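Side-chain contacts in VP1 (Polyomavirus HPyV6, PDB 4PCG), which probably serves as the major capsid protein, assembling as pentamers that build the icosahedral virus shell and attach it to host cells: residues P245-S248 and Q254-V257; L92-Q97 and A111-S116. One frame throughout, in Å; residues are numbered along the deposited sequence.

Overall arrangement
The two contacts lie in series along the chain: contact 2 (92-97 with 111-116) closes before contact 1 (245-248 with 254-257) opens. Their centres are about 13 Å apart, on the same side of the chain's centre. Each reaches the antiparallel jelly-roll sheet, contact 2 through the segment that runs on from strand 79-93 and contact 1 through the start of its neighbour, strand 256-274. They also touch directly, Thr246 CG2 lying 3.3 Å from Ala111 CB, so that the loop after strand 227-239 packs against the loop after strand 109-110. Both reach other copies of VP1, mainly two different neighbours, which places this loop region at the subunit interfaces of the pentamer.

Contact 1. Residues P245-S248 and Q254-V257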
ATOM      1  N   PRO B 245     -18.074 -11.644 -23.805  1.00 28.15           N
ATOM      2  CA  PRO B 245     -18.357 -11.193 -22.441  1.00 27.75           C
ATOM      3  C   PRO B 245     -17.806 -12.149 -21.417  1.00 28.86           C
ATOM      4  O   PRO B 245     -17.591 -13.330 -21.709  1.00 27.53           O
ATOM      5  CB  PRO B 245     -19.888 -11.166 -22.365  1.00 28.86           C
ATOM      6  CG  PRO B 245     -20.377 -11.337 -23.743  1.00 32.68           C
ATOM      7  CD  PRO B 245     -19.299 -11.994 -24.539  1.00 29.17           C
ATOM      8  N   THR B 246     -17.537 -11.618 -20.231  1.00 25.59           N
ATOM      9  CA  THR B 246     -17.069 -12.397 -19.117  1.00 24.75           C
ATOM     10  C   THR B 246     -17.539 -11.731 -17.824  1.00 22.70           C
ATOM     11  O   THR B 246     -18.200 -10.703 -17.865  1.00 24.67           O
ATOM     12  CB  THR B 246     -15.543 -12.588 -19.147  1.00 22.78           C
ATOM     13  OG1 THR B 246     -15.157 -13.597 -18.199  1.00 25.65           O
ATOM     14  CG2 THR B 246     -14.803 -11.262 -18.828  1.00 25.22           C
ATOM     15  N   LEU B 247     -17.238 -12.369 -16.698  1.00 27.08           N
ATOM     16  CA  LEU B 247     -17.698 -11.916 -15.374  1.00 26.68           C
ATOM     17  C   LEU B 247     -19.206 -11.872 -15.290  1.00 26.62           C
ATOM     18  O   LEU B 247     -19.791 -10.932 -14.765  1.00 27.24           O
ATOM     19  CB  LEU B 247     -17.109 -10.549 -15.012  1.00 26.88           C
ATOM     20  CG  LEU B 247     -16.914 -10.303 -13.515  1.00 32.16           C
ATOM     21  CD1 LEU B 247     -15.861 -11.237 -12.929  1.00 31.90           C
ATOM     22  CD2 LEU B 247     -16.518  -8.851 -13.287  1.00 35.52           C
ATOM     23  N   SER B 248     -19.834 -12.906 -15.830  1.00 30.24           N
ATOM     24  CA  SER B 248     -21.269 -13.094 -15.721  1.00 30.77           C
ATOM     25  C   SER B 248     -21.574 -14.601 -15.636  1.00 30.29           C
ATOM     26  O   SER B 248     -20.747 -15.432 -16.032  1.00 32.06           O
ATOM     27  CB  SER B 248     -21.965 -12.485 -16.937  1.00 37.94           C
ATOM     28  OG  SER B 248     -21.623 -13.223 -18.099  1.00 35.59           O
ATOM     29  N   GLN B 254     -16.342 -20.140 -19.502  1.00 32.63           N
ATOM     30  CA  GLN B 254     -15.165 -19.753 -20.247  1.00 33.02           C
ATOM     31  C   GLN B 254     -14.075 -19.126 -19.366  1.00 25.38           C
ATOM     32  O   GLN B 254     -13.012 -18.826 -19.862  1.00 29.01           O
ATOM     33  CB  GLN B 254     -15.557 -18.805 -21.394  1.00 31.62           C
ATOM     34  CG  GLN B 254     -16.323 -19.489 -22.524  1.00 40.36           C
ATOM     35  CD  GLN B 254     -16.780 -18.528 -23.619  1.00 40.37           C
ATOM     36  OE1 GLN B 254     -16.421 -17.352 -23.642  1.00 35.21           O
ATOM     37  NE2 GLN B 254     -17.580 -19.035 -24.532  1.00 39.61           N
ATOM     38  N   ARG B 255     -14.334 -18.984 -18.072  1.00 24.13           N
ATOM     39  CA  ARG B 255     -13.425 -18.276 -17.170  1.00 26.42           C
ATOM     40  C   ARG B 255     -12.211 -19.149 -16.831  1.00 23.46           C
ATOM     41  O   ARG B 255     -12.397 -20.281 -16.446  1.00 20.43           O
ATOM     42  CB  ARG B 255     -14.203 -17.931 -15.910  1.00 34.35           C
ATOM     43  CG  ARG B 255     -13.588 -16.842 -15.081  1.00 32.54           C
ATOM     44  CD  ARG B 255     -14.291 -15.502 -15.267  1.00 28.31           C
ATOM     45  NE  ARG B 255     -13.624 -14.510 -14.418  1.00 23.83           N
ATOM     46  CZ  ARG B 255     -13.081 -13.373 -14.840  1.00 23.47           C
ATOM     47  NH1 ARG B 255     -13.151 -13.000 -16.115  1.00 23.22           N
ATOM     48  NH2 ARG B 255     -12.507 -12.560 -13.960  1.00 23.98           N
ATOM     49  N   SER B 256     -11.005 -18.628 -17.021  1.00 19.48           N
ATOM     50  CA  SER B 256      -9.751 -19.394 -16.925  1.00 20.35           C
ATOM     51  C   SER B 256      -8.744 -18.685 -16.046  1.00 17.77           C
ATOM     52  O   SER B 256      -8.776 -17.459 -15.936  1.00 16.67           O
ATOM     53  CB  SER B 256      -9.150 -19.566 -18.316  1.00 21.99           C
ATOM     54  OG  SER B 256     -10.107 -20.235 -19.139  1.00 28.65           O
ATOM     55  N   VAL B 257      -7.839 -19.451 -15.438  1.00 17.30           N
ATOM     56  CA  VAL B 257      -6.765 -18.881 -14.658  1.00 15.73           C
ATOM     57  C   VAL B 257      -5.693 -18.300 -15.590  1.00 17.28           C
ATOM     58  O   VAL B 257      -5.321 -18.940 -16.557  1.00 16.82           O
ATOM     59  CB  VAL B 257      -6.104 -19.930 -13.756  1.00 16.88           C
ATOM     60  CG1 VAL B 257      -4.878 -19.351 -13.070  1.00 18.71           C
ATOM     61  CG2 VAL B 257      -7.103 -20.461 -12.740  1.00 17.10           C
TER
HETATM   62  O   HOH W   1     -15.606 -15.309 -21.857  1.00 27.53           O
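Arg255 reaches back along its loop to Thr246 and Leu247, and its guanidinium carries the contact. Arg255 NH1 donates a hydrogen bond to Thr246 OG1 at 3.0 Å; the N-H...O angle is 143°, and the oxygen sits 22° out of the guanidinium plane, near the edge of the group. The two side chains cross at about a right angle, and the Thr246 methyl CG2 also comes within 3.6 Å of Arg255 NH1. Over one face of the guanidinium lies Leu247 CD1, 3.8 Å from Arg255 NH2 and displaced toward the rim. One methyl thus lies against the flat of the group while a hydroxyl meets its edge. The arginine gets there by a bend in its chain at chi2 (102°), which swings the guanidinium toward the 245-248 loop.

A water forms a second link, donating to Pro245 O (2.8 Å) and to Gln254 OE1, also at 2.8 Å. The same OE1 accepts a hydrogen bond from Asn244 ND2, which ties the amide to the residue just before the loop segment.

Further out, Arg255 NE bonds to Thr109 OG1 of a neighbouring subunit, so two separate hydroxyls hold the guanidinium, one from each chain. Leu247 packs on Gln107 of that same subunit, while Met238 of strand 227-239 touches Arg255 within its own chain. The arrangement belongs to a loop joining two antiparallel neighbours of the VP1 jelly roll, strands 227-239 and 256-274, where it packs against the next copy in the pentamer.

Contact 2. Residues L92-Q97 and A111-S116; sequences LIFTPQ and AGVEGS
Phe94 turns the edge of its ring toward Val113: Phe94 CE2 meets the methyl Val113 CG1 at 4.3 Å, with the methyl near the ring plane and not over a face. Val113 CG1 also lies 4.3 Å from Gln97 CG, so one branch of the valine touches both an aromatic rim and the aliphatic part of a glutamine. Beyond CG the glutamine turns away from Val113, folding back at chi2 (-63°) toward Thr95. There Gln97 NE2 donates to Thr95 O at 2.9 Å in a nearly straight bond (170°); Thr95 O lies in the plane of the Gln97 amide, whereas NE2 stands above the carbonyl plane of Thr95. Gln97 OE1 is taken by Ser100 OG.

These side chains belong to the loops that follow strands 79-93 and 109-110 of the jelly roll; Phe94 also meets the ring of Phe261 on strand 256-274, the planes at about 45°.

The backbones come together at Gln97 and Gly112. Gln97 O lies 3.2 Å from Gly112 CA in a CA-H...O contact and accepts from a water at 2.6 Å, which in turn takes the N-H of Val113 (2.9 Å). From another neighbouring subunit, not the one that meets Arg255, Ser178 OG bonds to Phe94 O, and Pro135 packs on Gln97.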
ATOM      1  N   LEU B  92       9.209 -11.376 -13.161  1.00 15.78           N
ATOM      2  CA  LEU B  92       8.078 -11.899 -13.900  1.00 15.81           C
ATOM      3  C   LEU B  92       7.971 -11.236 -15.260  1.00 15.12           C
ATOM      4  O   LEU B  92       8.212 -10.022 -15.403  1.00 19.24           O
ATOM      5  CB  LEU B  92       6.776 -11.638 -13.146  1.00 18.30           C
ATOM      6  CG  LEU B  92       6.454 -12.485 -11.918  1.00 20.42           C
ATOM      7  CD1 LEU B  92       5.035 -12.261 -11.429  1.00 22.67           C
ATOM      8  CD2 LEU B  92       6.646 -13.943 -12.291  1.00 21.01           C
ATOM      9  N   ILE B  93       7.581 -12.038 -16.250  1.00 16.36           N
ATOM     10  CA  ILE B  93       7.386 -11.591 -17.616  1.00 16.18           C
ATOM     11  C   ILE B  93       5.890 -11.579 -17.914  1.00 17.88           C
ATOM     12  O   ILE B  93       5.242 -12.619 -17.888  1.00 16.48           O
ATOM     13  CB  ILE B  93       8.100 -12.518 -18.630  1.00 15.16           C
ATOM     14  CG1 ILE B  93       9.589 -12.570 -18.306  1.00 17.95           C
ATOM     15  CG2 ILE B  93       7.910 -12.036 -20.044  1.00 16.63           C
ATOM     16  CD1 ILE B  93      10.321 -13.659 -19.034  1.00 18.02           C
ATOM     17  N   PHE B  94       5.356 -10.396 -18.198  1.00 17.32           N
ATOM     18  CA  PHE B  94       3.909 -10.249 -18.415  1.00 17.60           C
ATOM     19  C   PHE B  94       3.660  -8.994 -19.226  1.00 17.73           C
ATOM     20  O   PHE B  94       4.564  -8.168 -19.362  1.00 14.96           O
ATOM     21  CB  PHE B  94       3.168 -10.200 -17.071  1.00 15.00           C
ATOM     22  CG  PHE B  94       1.684 -10.447 -17.181  1.00 17.93           C
ATOM     23  CD1 PHE B  94       1.209 -11.598 -17.797  1.00 18.38           C
ATOM     24  CD2 PHE B  94       0.784  -9.533 -16.684  1.00 17.08           C
ATOM     25  CE1 PHE B  94      -0.151 -11.834 -17.901  1.00 23.54           C
ATOM     26  CE2 PHE B  94      -0.578  -9.773 -16.777  1.00 19.60           C
ATOM     27  CZ  PHE B  94      -1.032 -10.917 -17.403  1.00 19.82           C
ATOM     28  N   THR B  95       2.437  -8.869 -19.769  1.00 16.52           N
ATOM     29  CA  THR B  95       1.964  -7.686 -20.468  1.00 18.62           C
ATOM     30  C   THR B  95       0.546  -7.355 -19.953  1.00 17.38           C
ATOM     31  O   THR B  95      -0.155  -8.246 -19.477  1.00 16.67           O
ATOM     32  CB  THR B  95       1.831  -7.965 -21.977  1.00 20.97           C
ATOM     33  OG1 THR B  95       0.984  -9.106 -22.145  1.00 20.62           O
ATOM     34  CG2 THR B  95       3.203  -8.234 -22.598  1.00 21.23           C
ATOM     35  N   PRO B  96       0.122  -6.091 -20.036  1.00 17.73           N
ATOM     36  CA  PRO B  96      -1.239  -5.760 -19.625  1.00 18.04           C
ATOM     37  C   PRO B  96      -2.271  -6.453 -20.499  1.00 19.84           C
ATOM     38  O   PRO B  96      -2.097  -6.526 -21.710  1.00 20.42           O
ATOM     39  CB  PRO B  96      -1.308  -4.242 -19.790  1.00 20.06           C
ATOM     40  CG  PRO B  96      -0.212  -3.927 -20.755  1.00 22.03           C
ATOM     41  CD  PRO B  96       0.855  -4.907 -20.510  1.00 17.58           C
ATOM     42  N   GLN B  97      -3.318  -6.981 -19.857  1.00 21.71           N
ATOM     43  CA  GLN B  97      -4.403  -7.642 -20.533  1.00 21.20           C
ATOM     44  C   GLN B  97      -5.626  -6.722 -20.519  1.00 21.94           C
ATOM     45  O   GLN B  97      -6.086  -6.304 -19.459  1.00 23.60           O
ATOM     46  CB  GLN B  97      -4.725  -8.972 -19.835  1.00 19.88           C
ATOM     47  CG  GLN B  97      -3.539  -9.897 -19.677  1.00 21.61           C
ATOM     48  CD  GLN B  97      -2.962 -10.340 -21.001  1.00 26.63           C
ATOM     49  OE1 GLN B  97      -3.648 -10.982 -21.805  1.00 26.88           O
ATOM     50  NE2 GLN B  97      -1.690 -10.018 -21.239  1.00 24.41           N
ATOM     51  N   ALA B 111     -12.299  -6.496 -19.718  1.00 21.08           N
ATOM     52  CA  ALA B 111     -12.345  -7.174 -18.437  1.00 19.92           C
ATOM     53  C   ALA B 111     -11.013  -7.143 -17.698  1.00 19.64           C
ATOM     54  O   ALA B 111     -10.977  -7.062 -16.470  1.00 22.19           O
ATOM     55  CB  ALA B 111     -12.765  -8.620 -18.628  1.00 21.86           C
ATOM     56  N   GLY B 112      -9.934  -7.255 -18.451  1.00 20.00           N
ATOM     57  CA  GLY B 112      -8.625  -7.465 -17.877  1.00 20.49           C
ATOM     58  C   GLY B 112      -8.479  -8.736 -17.053  1.00 21.03           C
ATOM     59  O   GLY B 112      -9.312  -9.649 -17.078  1.00 19.41           O
ATOM     60  N   VAL B 113      -7.393  -8.788 -16.315  1.00 16.51           N
ATOM     61  CA  VAL B 113      -7.157  -9.893 -15.400  1.00 16.00           C
ATOM     62  C   VAL B 113      -7.430  -9.422 -13.982  1.00 18.24           C
ATOM     63  O   VAL B 113      -7.027  -8.318 -13.565  1.00 18.05           O
ATOM     64  CB  VAL B 113      -5.751 -10.513 -15.573  1.00 19.14           C
ATOM     65  CG1 VAL B 113      -4.672  -9.467 -15.573  1.00 23.70           C
ATOM     66  CG2 VAL B 113      -5.500 -11.580 -14.505  1.00 17.60           C
ATOM     67  N   GLU B 114      -8.187 -10.231 -13.247  1.00 18.85           N
ATOM     68  CA  GLU B 114      -8.441  -9.943 -11.842  1.00 18.47           C
ATOM     69  C   GLU B 114      -8.865 -11.203 -11.107  1.00 19.27           C
ATOM     70  O   GLU B 114      -9.383 -12.153 -11.709  1.00 16.18           O
ATOM     71  CB  GLU B 114      -9.481  -8.836 -11.678  1.00 27.65           C
ATOM     72  CG  GLU B 114     -10.778  -9.095 -12.409  1.00 24.53           C
ATOM     73  CD  GLU B 114     -11.747  -7.902 -12.447  1.00 37.32           C
ATOM     74  OE1 GLU B 114     -11.366  -6.705 -12.344  1.00 32.85           O
ATOM     75  OE2 GLU B 114     -12.955  -8.185 -12.569  1.00 31.01           O
ATOM     76  N   GLY B 115      -8.609 -11.209  -9.807  1.00 16.88           N
ATOM     77  CA  GLY B 115      -8.979 -12.343  -8.972  1.00 18.17           C
ATOM     78  C   GLY B 115      -7.885 -12.676  -7.986  1.00 17.30           C
ATOM     79  O   GLY B 115      -6.961 -11.860  -7.744  1.00 15.50           O
ATOM     80  N   SER B 116      -7.989 -13.872  -7.415  1.00 15.28           N
ATOM     81  CA  SER B 116      -7.010 -14.327  -6.431  1.00 17.99           C
ATOM     82  C   SER B 116      -5.674 -14.634  -7.087  1.00 14.10           C
ATOM     83  O   SER B 116      -5.617 -15.061  -8.230  1.00 15.24           O
ATOM     84  CB  SER B 116      -7.546 -15.531  -5.639  1.00 18.29           C
ATOM     85  OG  SER B 116      -8.584 -15.082  -4.777  1.00 19.01           O
TER
HETATM   86  O   HOH W   2      -5.706  -6.471 -16.861  1.00 19.36           O